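PDB 4CVU: beta-mannosidase from Trichoderma harzianum, which probably hydrolyses terminal beta-linked mannose from the non-reducing ends of saccharides, as a member of glycoside hydrolase family 2. Local coordinates for residues 608-611 / 612-616; 665-668 / 669-673; 618-621 / 622-626. All coordinates share one frame; numbering follows the deposited sequence. Where two conformers were deposited one is given.

Interaction 1. Residues 608-611 / 612-616; sequences QAVD and PEELS. With CD (cadmium ion), chain N; CD (cadmium ion), chain M; CA (calcium ion), chain B.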
loop_
_atom_site.group_PDB
_atom_site.type_symbol
_atom_site.label_atom_id
_atom_site.label_comp_id
_atom_site.label_asym_id
_atom_site.label_seq_id
_atom_site.Cartn_x
_atom_site.Cartn_y
_atom_site.Cartn_z
ATOM N N GLN A 608 -5.659 -4.245 -0.985
ATOM C CA GLN A 608 -5.913 -3.213 -1.976
ATOM C C GLN A 608 -5.790 -1.811 -1.374
ATOM O O GLN A 608 -5.474 -0.890 -2.082
ATOM C CB GLN A 608 -7.327 -3.378 -2.561
ATOM C CG GLN A 608 -7.532 -4.677 -3.314
ATOM C CD GLN A 608 -8.984 -4.926 -3.694
ATOM O OE1 GLN A 608 -9.875 -4.092 -3.475
ATOM N NE2 GLN A 608 -9.222 -6.075 -4.290
ATOM N N ALA A 609 -6.154 -1.663 -0.089
ATOM C CA ALA A 609 -6.420 -0.363 0.517
ATOM C C ALA A 609 -5.480 0.021 1.640
ATOM O O ALA A 609 -5.350 1.185 1.930
ATOM C CB ALA A 609 -7.869 -0.334 1.038
ATOM N N VAL A 610 -4.805 -0.941 2.260
ATOM C CA VAL A 610 -4.045 -0.726 3.484
ATOM C C VAL A 610 -2.578 -1.155 3.368
ATOM O O VAL A 610 -2.287 -2.149 2.717
ATOM C CB VAL A 610 -4.745 -1.509 4.618
ATOM C CG1 VAL A 610 -3.827 -1.752 5.779
ATOM C CG2 VAL A 610 -5.974 -0.754 5.086
ATOM N N ASP A 611 -1.678 -0.453 4.067
ATOM C CA ASP A 611 -0.248 -0.805 4.063
ATOM C C ASP A 611 0.017 -2.199 4.577
ATOM O O ASP A 611 -0.710 -2.691 5.455
ATOM C CB ASP A 611 0.572 0.168 4.903
ATOM C CG ASP A 611 0.507 1.541 4.381
ATOM O OD1 ASP A 611 0.056 1.677 3.228
ATOM O OD2 ASP A 611 0.788 2.540 5.139
ATOM N N PRO A 612 1.028 -2.862 4.023
ATOM C CA PRO A 612 1.436 -4.201 4.484
ATOM C C PRO A 612 1.588 -4.263 6.007
ATOM O O PRO A 612 1.015 -5.151 6.642
ATOM C CB PRO A 612 2.800 -4.425 3.794
ATOM C CG PRO A 612 2.755 -3.567 2.567
ATOM C CD PRO A 612 1.856 -2.376 2.893
ATOM N N GLU A 613 2.258 -3.291 6.632
ATOM C CA GLU A 613 2.423 -3.358 8.092
ATOM C C GLU A 613 1.112 -3.221 8.890
ATOM O O GLU A 613 1.078 -3.459 10.102
ATOM C CB GLU A 613 3.405 -2.320 8.608
ATOM C CG GLU A 613 2.830 -0.902 8.580
ATOM C CD GLU A 613 3.771 0.104 9.243
ATOM O OE1 GLU A 613 4.715 -0.389 9.924
ATOM O OE2 GLU A 613 3.557 1.335 9.061
ATOM N N GLU A 614 0.057 -2.773 8.232
ATOM C CA GLU A 614 -1.238 -2.637 8.878
ATOM C C GLU A 614 -2.145 -3.856 8.782
ATOM O O GLU A 614 -3.282 -3.796 9.198
ATOM C CB GLU A 614 -1.980 -1.393 8.302
ATOM C CG GLU A 614 -1.355 -0.068 8.692
ATOM C CD GLU A 614 -1.351 0.160 10.185
ATOM O OE1 GLU A 614 -2.406 0.306 10.832
ATOM O OE2 GLU A 614 -0.263 0.241 10.746
ATOM N N LEU A 615 -1.646 -4.961 8.238
ATOM C CA LEU A 615 -2.446 -6.146 8.056
ATOM C C LEU A 615 -2.474 -7.026 9.305
ATOM O O LEU A 615 -1.868 -8.084 9.339
ATOM C CB LEU A 615 -1.911 -6.946 6.869
ATOM C CG LEU A 615 -1.923 -6.246 5.509
ATOM C CD1 LEU A 615 -1.200 -7.095 4.477
ATOM C CD2 LEU A 615 -3.319 -5.936 4.979
ATOM N N SER A 616 -3.190 -6.591 10.333
ATOM C CA SER A 616 -3.431 -7.453 11.492
ATOM C C SER A 616 -4.783 -7.133 12.037
ATOM O O SER A 616 -5.305 -6.041 11.834
ATOM C CB SER A 616 -2.332 -7.338 12.572
ATOM O OG SER A 616 -2.375 -6.053 13.174
HETATM CD CD CD N . 1.171 4.193 3.487
HETATM CD CD CD M . 5.417 1.808 10.757
HETATM CA CA CA B . -0.378 0.475 12.872
HETATM O O HOH W 1 2.429 2.953 7.217
HETATM O O HOH W 2 -1.290 -0.613 14.510
HETATM O O HOH W 3 6.818 2.028 9.089
HETATM O O HOH W 4 3.952 1.475 12.331
HETATM O O HOH W 5 7.285 1.531 12.465
HETATM O O HOH W 6 1.669 6.572 4.632
#

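Interaction 2. Residues 665-668 / 669-673; sequences VANF and SSWCH. With NAG (2-acetamido-2-deoxy-beta-D-glucopyranose), chain H.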
loop_
_atom_site.group_PDB
_atom_site.type_symbol
_atom_site.label_atom_id
_atom_site.label_comp_id
_atom_site.label_asym_id
_atom_site.label_seq_id
_atom_site.Cartn_x
_atom_site.Cartn_y
_atom_site.Cartn_z
ATOM N N VAL A 665 1.002 -12.699 8.640
ATOM C CA VAL A 665 0.158 -12.523 7.466
ATOM C C VAL A 665 -0.858 -13.646 7.295
ATOM O O VAL A 665 -1.999 -13.370 6.981
ATOM C CB VAL A 665 0.990 -12.477 6.179
ATOM C CG1 VAL A 665 0.073 -12.398 4.993
ATOM C CG2 VAL A 665 1.955 -11.305 6.193
ATOM N N ALA A 666 -0.432 -14.887 7.501
ATOM C CA ALA A 666 -1.285 -16.016 7.404
ATOM C C ALA A 666 -2.234 -15.987 8.617
ATOM O O ALA A 666 -3.382 -16.411 8.535
ATOM C CB ALA A 666 -0.461 -17.299 7.396
ATOM N N ASN A 667 -1.755 -15.458 9.728
ATOM C CA ASN A 667 -2.591 -15.360 10.943
ATOM C C ASN A 667 -3.791 -14.384 10.766
ATOM O O ASN A 667 -4.929 -14.619 11.251
ATOM C CB ASN A 667 -1.742 -14.902 12.122
ATOM C CG ASN A 667 -2.368 -15.255 13.473
ATOM O OD1 ASN A 667 -3.021 -16.273 13.584
ATOM N ND2 ASN A 667 -2.154 -14.416 14.498
ATOM N N PHE A 668 -3.485 -13.249 10.164
ATOM C CA PHE A 668 -4.482 -12.239 9.806
ATOM C C PHE A 668 -5.432 -12.840 8.763
ATOM O O PHE A 668 -6.655 -12.799 8.938
ATOM C CB PHE A 668 -3.800 -10.989 9.256
ATOM C CG PHE A 668 -4.765 -9.888 8.847
ATOM C CD1 PHE A 668 -5.718 -9.424 9.736
ATOM C CD2 PHE A 668 -4.727 -9.332 7.565
ATOM C CE1 PHE A 668 -6.607 -8.440 9.365
ATOM C CE2 PHE A 668 -5.606 -8.332 7.196
ATOM C CZ PHE A 668 -6.556 -7.884 8.112
ATOM N N SER A 669 -4.890 -13.362 7.654
ATOM C CA SER A 669 -5.745 -13.955 6.663
ATOM C C SER A 669 -6.708 -15.001 7.245
ATOM O O SER A 669 -7.865 -15.110 6.807
ATOM C CB SER A 669 -4.970 -14.703 5.657
ATOM O OG SER A 669 -5.889 -15.124 4.684
ATOM N N SER A 670 -6.178 -15.818 8.136
ATOM C CA SER A 670 -6.928 -16.936 8.720
ATOM C C SER A 670 -7.973 -16.462 9.708
ATOM O O SER A 670 -9.052 -17.079 9.810
ATOM C CB SER A 670 -6.008 -17.890 9.467
ATOM O OG SER A 670 -5.494 -18.879 8.647
ATOM N N TRP A 671 -7.649 -15.436 10.488
ATOM C CA TRP A 671 -8.665 -14.806 11.365
ATOM C C TRP A 671 -9.758 -14.156 10.499
ATOM O O TRP A 671 -10.912 -14.216 10.815
ATOM C CB TRP A 671 -8.026 -13.770 12.355
ATOM C CG TRP A 671 -7.638 -14.378 13.640
ATOM C CD1 TRP A 671 -6.461 -15.002 13.958
ATOM C CD2 TRP A 671 -8.482 -14.515 14.786
ATOM N NE1 TRP A 671 -6.526 -15.483 15.241
ATOM C CE2 TRP A 671 -7.762 -15.223 15.756
ATOM C CE3 TRP A 671 -9.791 -14.122 15.068
ATOM C CZ2 TRP A 671 -8.289 -15.523 17.008
ATOM C CZ3 TRP A 671 -10.326 -14.415 16.310
ATOM C CH2 TRP A 671 -9.573 -15.099 17.269
ATOM N N CYS A 672 -9.400 -13.489 9.413
ATOM C CA CYS A 672 -10.432 -12.941 8.538
ATOM C C CYS A 672 -11.453 -13.999 8.041
ATOM O O CYS A 672 -12.630 -13.707 7.907
ATOM C CB CYS A 672 -9.803 -12.209 7.326
ATOM S SG CYS A 672 -9.029 -10.638 7.792
ATOM N N HIS A 673 -10.976 -15.205 7.744
ATOM C CA HIS A 673 -11.782 -16.279 7.181
ATOM C C HIS A 673 -12.693 -16.887 8.249
ATOM O O HIS A 673 -13.849 -17.170 7.963
ATOM C CB HIS A 673 -10.852 -17.323 6.595
ATOM C CG HIS A 673 -11.543 -18.464 5.937
ATOM N ND1 HIS A 673 -12.380 -18.301 4.870
ATOM C CD2 HIS A 673 -11.508 -19.790 6.183
ATOM C CE1 HIS A 673 -12.850 -19.473 4.488
ATOM N NE2 HIS A 673 -12.323 -20.394 5.260
HETATM C C1 NAG H . -2.683 -14.639 15.836
HETATM C C2 NAG H . -1.567 -14.562 16.905
HETATM C C3 NAG H . -2.090 -14.624 18.336
HETATM C C4 NAG H . -3.217 -13.625 18.506
HETATM C C5 NAG H . -4.301 -13.902 17.461
HETATM C C6 NAG H . -5.467 -12.907 17.569
HETATM C C7 NAG H . 0.689 -15.318 16.446
HETATM C C8 NAG H . 1.674 -16.455 16.357
HETATM N N2 NAG H . -0.570 -15.594 16.759
HETATM O O3 NAG H . -1.031 -14.288 19.209
HETATM O O4 NAG H . -3.760 -13.754 19.804
HETATM O O5 NAG H . -3.749 -13.798 16.175
HETATM O O6 NAG H . -5.008 -11.576 17.438
HETATM O O7 NAG H . 1.060 -14.177 16.244
#

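Interaction 3. Residues 618-621 / 622-626; sequences NSTT and VILRN. With NAG (2-acetamido-2-deoxy-beta-D-glucopyranose), chain C.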
loop_
_atom_site.group_PDB
_atom_site.type_symbol
_atom_site.label_atom_id
_atom_site.label_comp_id
_atom_site.label_asym_id
_atom_site.label_seq_id
_atom_site.Cartn_x
_atom_site.Cartn_y
_atom_site.Cartn_z
ATOM N N ASN A 618 -6.264 -6.134 14.503
ATOM C CA ASN A 618 -6.557 -4.968 15.332
ATOM C C ASN A 618 -5.537 -3.860 15.093
ATOM O O ASN A 618 -5.220 -3.109 15.995
ATOM C CB ASN A 618 -6.486 -5.400 16.790
ATOM C CG ASN A 618 -7.818 -5.786 17.387
ATOM O OD1 ASN A 618 -8.919 -5.348 16.951
ATOM N ND2 ASN A 618 -7.736 -6.591 18.405
ATOM N N SER A 619 -4.963 -3.757 13.904
ATOM C CA SER A 619 -4.095 -2.608 13.636
ATOM C C SER A 619 -4.945 -1.347 13.723
ATOM O O SER A 619 -6.185 -1.404 13.652
ATOM C CB SER A 619 -3.465 -2.679 12.250
ATOM O OG SER A 619 -4.471 -2.665 11.249
ATOM N N THR A 620 -4.284 -0.206 13.916
ATOM C CA THR A 620 -5.007 1.028 14.088
ATOM C C THR A 620 -5.776 1.365 12.804
ATOM O O THR A 620 -6.916 1.794 12.866
ATOM C CB THR A 620 -4.078 2.167 14.483
ATOM O OG1 THR A 620 -3.454 1.859 15.725
ATOM C CG2 THR A 620 -4.856 3.488 14.640
ATOM N N THR A 621 -5.164 1.158 11.629
ATOM C CA THR A 621 -5.881 1.439 10.403
ATOM C C THR A 621 -7.088 0.512 10.152
ATOM O O THR A 621 -8.115 0.969 9.682
ATOM C CB THR A 621 -4.942 1.360 9.193
ATOM O OG1 THR A 621 -3.943 2.359 9.340
ATOM C CG2 THR A 621 -5.721 1.606 7.953
ATOM N N VAL A 622 -6.973 -0.775 10.461
ATOM C CA VAL A 622 -8.070 -1.716 10.224
ATOM C C VAL A 622 -9.240 -1.391 11.187
ATOM O O VAL A 622 -10.423 -1.397 10.795
ATOM C CB VAL A 622 -7.587 -3.179 10.376
ATOM C CG1 VAL A 622 -8.727 -4.138 10.626
ATOM C CG2 VAL A 622 -6.755 -3.619 9.163
ATOM N N ILE A 623 -8.901 -1.094 12.442
ATOM C CA ILE A 623 -9.919 -0.711 13.430
ATOM C C ILE A 623 -10.638 0.550 12.980
ATOM O O ILE A 623 -11.886 0.604 12.994
ATOM C CB ILE A 623 -9.309 -0.457 14.814
ATOM C CG1 ILE A 623 -8.900 -1.765 15.467
ATOM C CG2 ILE A 623 -10.291 0.296 15.710
ATOM C CD1 ILE A 623 -7.871 -1.562 16.568
ATOM N N LEU A 624 -9.868 1.554 12.545
ATOM C CA LEU A 624 -10.471 2.850 12.161
ATOM C C LEU A 624 -11.361 2.746 10.924
ATOM O O LEU A 624 -12.177 3.617 10.680
ATOM C CB LEU A 624 -9.415 3.954 11.991
ATOM C CG LEU A 624 -8.891 4.509 13.339
ATOM C CD1 LEU A 624 -7.766 5.520 13.168
ATOM C CD2 LEU A 624 -10.042 5.117 14.137
ATOM N N ARG A 625 -11.205 1.676 10.151
ATOM C CA ARG A 625 -12.055 1.445 8.981
ATOM C C ARG A 625 -13.292 0.632 9.321
ATOM O O ARG A 625 -14.209 0.502 8.495
ATOM C CB ARG A 625 -11.254 0.794 7.884
ATOM C CG ARG A 625 -10.243 1.745 7.256
ATOM C CD ARG A 625 -9.279 0.991 6.378
ATOM N NE ARG A 625 -9.929 0.602 5.118
ATOM C CZ ARG A 625 -9.868 1.308 3.978
ATOM N NH1 ARG A 625 -9.220 2.459 3.905
ATOM N NH2 ARG A 625 -10.524 0.892 2.906
ATOM N N ASN A 626 -13.370 0.126 10.529
ATOM C CA ASN A 626 -14.593 -0.541 10.986
ATOM C C ASN A 626 -15.522 0.546 11.507
ATOM O O ASN A 626 -15.227 1.155 12.564
ATOM C CB ASN A 626 -14.297 -1.525 12.097
ATOM C CG ASN A 626 -15.507 -2.372 12.453
ATOM O OD1 ASN A 626 -16.661 -2.062 12.076
ATOM N ND2 ASN A 626 -15.246 -3.493 13.063
HETATM C C1 NAG C . -8.874 -7.006 19.166
HETATM C C2 NAG C . -8.880 -8.418 19.714
HETATM C C3 NAG C . -9.938 -8.631 20.798
HETATM C C4 NAG C . -9.959 -7.527 21.861
HETATM C C5 NAG C . -9.984 -6.218 21.136
HETATM C C6 NAG C . -9.980 -5.022 22.092
HETATM C C7 NAG C . -8.203 -10.166 18.147
HETATM C C8 NAG C . -8.621 -11.186 17.122
HETATM N N2 NAG C . -9.143 -9.395 18.665
HETATM O O3 NAG C . -9.729 -9.875 21.423
HETATM O O4 NAG C . -11.113 -7.587 22.668
HETATM O O5 NAG C . -8.879 -6.107 20.261
HETATM O O6 NAG C . -8.822 -5.050 22.905
HETATM O O7 NAG C . -7.014 -10.107 18.487
#

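Interaction 1. Residues 608-611 / 612-616
OD2 of Asp611 is gripped by both a cadmium ion and a water. The metal lies 2.4 Å from Asp611 OD2, with OD1 of the same carboxylate completing a lopsided bidentate grip. The water donates to Asp611 OD2 at 2.7 Å and also to Glu613 OE2, tying together two acids whose charged atoms are otherwise near but not touching. Glu613 starts with CG wedged between backbone N and carbonyl carbon (chi1 73°) and then runs out extended, presenting both carboxylate oxygens to a second cadmium ion. That site is shared with His62 of the second subunit, so the turn takes part in the dimer interface. Glu614 instead folds at chi2 (-61°) and reaches a calcium ion, 2.1 Å from Glu614 OE2, while its OE1 also bonds Thr621. The nearby cations probably offset the crowding of three negative groups. Beneath them the 3-10 turn 612-614 is closed by Glu614 N to Asp611 O, 2.9 Å and 143°. The turn follows helix 603-609 after two linking residues: Leu615 folds back on Trp606 and Gln607, and Val610 rests on Thr621 and Arg625 of helix 620-625.

Interaction 2. Residues 665-668 / 669-673
Cys672 and Phe668, one turn apart near the start of helix 664-692, form a sulfur-aromatic contact, and the helix carries an N-glycan on another of its flanks. The sulfur contact is the tight part: Cys672 SG sits over one face of the Phe668 ring, 3.9 Å from its centroid and 21° off the ring normal, nearest to CE1. CG of Phe668 lies trans to its own N (chi1 180°), which carries the ring along the helix to meet the sulfur. Trp606 and Ile603 of helix 603-609, together with Leu615, pack against the same ring, so this flank is buried among neighbouring elements.

The looser, partly exposed side belongs to Ala666 and Ser670, joined by the backbone bond from Ser670 N to Ala666 O. On the glycan flank, Asn667, first residue of the sequon Asn667-Phe668-Ser669, is bonded through ND2 to C1 of an N-acetylglucosamine at 1.5 Å. Its OD1 is hydrogen-bonded to the backbone N of Lys661, which should restrain rotation of the linking amide. C6 of the N-acetylglucosamine stands over one face of Trp671, 3.4 Å above its plane and displaced toward the rim; NE1 of Trp671 turns to Pro659 O. The same indole also meets the backbone of the glycosylated residue edge-on: Asn667 O lies in the ring plane, 3.1 Å from Trp671 CD1.

Interaction 3. Residues 618-621 / 622-626
Asn618 bears an N-glycan immediately before the N-cap of helix 620-625, and Ile623 from the first turn of that helix folds back against it. The pair sits where a hydrophobic staple would, but the touch is methyl to carbonyl oxygen rather than between two apolar side chains: CD1 of Ile623 lies 3.1 Å from Asn618 O. ND2 of Asn618, which opens the sequon Asn618-Ser619-Thr620, is joined to C1 of an N-acetylglucosamine, and its OD1 bonds Gln645 of helix 638-655, against which Ile623 also packs.

Ser619 is the N-cap. With OG set between backbone N and carbonyl carbon (chi1 62°), it accepts from Val622 N at 3.2 Å and 155°, and it is also hydrogen-bonded to Glu614 O. With an alanine here, Val622 N would probably lose its capping acceptor and Glu614 O the hydroxyl that ties it to the helix start.

Farther along, Thr621 and Arg625 run side by side, the methyl CG2 of Thr621 against the aliphatic CD of Arg625. The arginine then bends at chi3 (75°) toward a buried setting, where its guanidinium reaches Asn71 O, Gly73 O and Gln713 O and makes a cation-pi contact with Trp712. On the exposed flank, CG2 of Thr620 meets CD1 of Leu624 at 3.8 Å.

The three contacts illustrate how local chemistry follows place in a fold. Interaction 3 is largely buried, whereas interactions 1 and 2 are only partly so. Interaction 1 faces metals and the second subunit with carboxylates; interaction 2 sets an aromatic ring and a sulfur inward, a glycan outward; interaction 3 relies on capping and aliphatic packing. Interactions 1 and 3 hold successive elements, helices 603-609 and 620-625, and meet again where Glu614 OE1 approaches Thr621 N at 3.0 Å, a probable hydrogen bond. Interaction 2 joins interaction 1 by packing alone, Phe668 against Leu615 and Ser616. Interactions 2 and 3 do not touch, but the glycan on Asn618 also neighbours Trp671.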